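Local atomic coordinates of mitogen-activated protein kinase kinase kinase 7 interacting protein 1 (Anopheles gambiae, PDB entry 2IRM), a protein that belongs to the PP2C phosphatase family and probably acts as an adapter that binds the kinase TAK1 and triggers its autophosphorylation. Residues A[51-56]-A[160-165]. Sequence-based numbering, arbitrary orientation.
Sequences SLYAIL and ALIHRS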
loop_
_atom_site.group_PDB
_atom_site.type_symbol
_atom_site.label_atom_id
_atom_site.label_comp_id
_atom_site.label_asym_id
_atom_site.label_seq_id
_atom_site.Cartn_x
_atom_site.Cartn_y
_atom_site.Cartn_z
ATOM N N SER A 51 19.353 -0.412 -5.147
ATOM C CA SER A 51 18.464 0.696 -4.808
ATOM C C SER A 51 17.070 0.170 -4.440
ATOM O O SER A 51 16.654 -0.887 -4.906
ATOM C CB SER A 51 18.384 1.694 -5.963
ATOM O OG SER A 51 18.122 1.018 -7.180
ATOM N N LEU A 52 16.358 0.911 -3.600
ATOM C CA LEU A 52 15.060 0.481 -3.101
ATOM C C LEU A 52 13.990 1.540 -3.366
ATOM O O LEU A 52 14.198 2.729 -3.130
ATOM C CB LEU A 52 15.149 0.223 -1.598
ATOM C CG LEU A 52 14.415 -0.934 -0.920
ATOM C CD1 LEU A 52 14.423 -0.714 0.597
ATOM C CD2 LEU A 52 12.986 -1.143 -1.428
ATOM N N TYR A 53 12.851 1.091 -3.876
ATOM C CA TYR A 53 11.670 1.933 -4.006
ATOM C C TYR A 53 10.516 1.234 -3.295
ATOM O O TYR A 53 10.189 0.076 -3.593
ATOM C CB TYR A 53 11.347 2.211 -5.476
ATOM C CG TYR A 53 12.549 2.661 -6.259
ATOM C CD1 TYR A 53 12.972 3.983 -6.222
ATOM C CD2 TYR A 53 13.281 1.756 -7.019
ATOM C CE1 TYR A 53 14.087 4.394 -6.927
ATOM C CE2 TYR A 53 14.400 2.152 -7.726
ATOM C CZ TYR A 53 14.798 3.473 -7.680
ATOM O OH TYR A 53 15.912 3.867 -8.387
ATOM N N ALA A 54 9.920 1.938 -2.335
ATOM C CA ALA A 54 8.916 1.354 -1.462
ATOM C C ALA A 54 7.900 2.389 -1.018
ATOM O O ALA A 54 8.244 3.543 -0.781
ATOM C CB ALA A 54 9.586 0.735 -0.253
ATOM N N ILE A 55 6.643 1.967 -0.933
ATOM C CA ILE A 55 5.615 2.738 -0.247
ATOM C C ILE A 55 4.969 1.846 0.784
ATOM O O ILE A 55 4.590 0.711 0.503
ATOM C CB ILE A 55 4.510 3.273 -1.174
ATOM C CG1 ILE A 55 5.094 3.969 -2.398
ATOM C CG2 ILE A 55 3.622 4.242 -0.410
ATOM C CD1 ILE A 55 4.056 4.285 -3.446
ATOM N N LEU A 56 4.859 2.370 1.990
ATOM C CA LEU A 56 4.200 1.663 3.062
ATOM C C LEU A 56 3.036 2.495 3.532
ATOM O O LEU A 56 3.223 3.621 4.024
ATOM C CB LEU A 56 5.172 1.379 4.197
ATOM C CG LEU A 56 6.052 0.206 3.793
ATOM C CD1 LEU A 56 7.348 0.708 3.165
ATOM C CD2 LEU A 56 6.313 -0.669 4.995
ATOM N N ALA A 160 9.761 -2.399 -4.377
ATOM C CA ALA A 160 10.565 -2.796 -5.522
ATOM C C ALA A 160 12.028 -2.595 -5.187
ATOM O O ALA A 160 12.418 -1.528 -4.713
ATOM C CB ALA A 160 10.188 -1.974 -6.749
ATOM N N LEU A 161 12.823 -3.632 -5.439
ATOM C CA LEU A 161 14.252 -3.629 -5.142
ATOM C C LEU A 161 15.064 -3.927 -6.400
ATOM O O LEU A 161 15.155 -5.073 -6.828
ATOM C CB LEU A 161 14.546 -4.646 -4.028
ATOM C CG LEU A 161 15.906 -4.823 -3.337
ATOM C CD1 LEU A 161 16.633 -6.032 -3.884
ATOM C CD2 LEU A 161 16.792 -3.582 -3.393
ATOM N N ILE A 162 15.636 -2.889 -7.001
ATOM C CA ILE A 162 16.460 -3.064 -8.197
ATOM C C ILE A 162 17.908 -3.395 -7.834
ATOM O O ILE A 162 18.700 -2.513 -7.453
ATOM C CB ILE A 162 16.414 -1.839 -9.145
ATOM C CG1 ILE A 162 14.964 -1.410 -9.393
ATOM C CG2 ILE A 162 17.147 -2.152 -10.461
ATOM C CD1 ILE A 162 14.809 -0.196 -10.299
ATOM N N HIS A 163 18.241 -4.678 -7.954
ATOM C CA HIS A 163 19.588 -5.148 -7.680
ATOM C C HIS A 163 20.277 -5.559 -8.968
ATOM O O HIS A 163 20.023 -6.636 -9.499
ATOM C CB HIS A 163 19.574 -6.306 -6.684
ATOM C CG HIS A 163 20.927 -6.648 -6.146
ATOM N ND1 HIS A 163 21.563 -7.839 -6.425
ATOM C CD2 HIS A 163 21.777 -5.945 -5.358
ATOM C CE1 HIS A 163 22.743 -7.860 -5.829
ATOM N NE2 HIS A 163 22.898 -6.721 -5.174
ATOM N N ARG A 164 21.144 -4.674 -9.455
ATOM C CA ARG A 164 21.996 -4.907 -10.630
ATOM C C ARG A 164 21.275 -5.500 -11.841
ATOM O O ARG A 164 21.359 -6.707 -12.111
ATOM C CB ARG A 164 23.263 -5.705 -10.264
ATOM C CG ARG A 164 23.045 -7.007 -9.491
ATOM C CD ARG A 164 24.339 -7.498 -8.879
ATOM N NE ARG A 164 25.331 -7.838 -9.901
ATOM C CZ ARG A 164 26.630 -8.005 -9.670
ATOM N NH1 ARG A 164 27.119 -7.856 -8.444
ATOM N NH2 ARG A 164 27.441 -8.317 -10.672
ATOM N N SER A 165 20.565 -4.626 -12.556
ATOM C CA SER A 165 19.806 -4.980 -13.767
ATOM C C SER A 165 18.678 -6.000 -13.530
ATOM O O SER A 165 18.157 -6.601 -14.478
ATOM C CB SER A 165 20.743 -5.444 -14.898
ATOM O OG SER A 165 21.700 -4.444 -15.221
#
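Two neighbouring antiparallel strands of one of the two beta sheets in the PP2C-type fold meet here, strand 50-59 beside strand 154-163, with Leu52 facing Leu161 as a non-hydrogen-bonded pair between two hydrogen-bonded ones. Tyr53 N gives to Ala160 O at 2.8 Å, almost straight at 170°, and the return bond from Ala160 N to Tyr53 O is bent, at 133°. Ser51 N reaches Ile162 O over 3.2 Å, and the bond back from Ile162 N to Ser51 O is weak. Leu52 and Leu161 share the face that carries Leu56, which packs on helix 63-75. Each turns its CD2 toward a carbonyl of the other strand, Leu52 CD2 to Ala160 O at 3.4 Å and Leu161 CD2 to Ser51 O, while the side chains themselves come no nearer than Leu52 CG to Leu161 CD2 at 4.3 Å. Ser51, Tyr53, Ala160 and Ile162 point to the other face, toward the second sheet: Tyr53 OH is hydrogen-bonded to Arg353 NE on strand 344-354, tying the two layers of the sandwich together. Tyr53 and Ile162 sit diagonally across the strand pair. With CG1 anti to its own carbonyl carbon (chi1 -49°), Ile162 extends its chain to the edge of the tyrosine ring, near the ring plane, where CD1 touches Tyr53 CE2 at 3.5 Å.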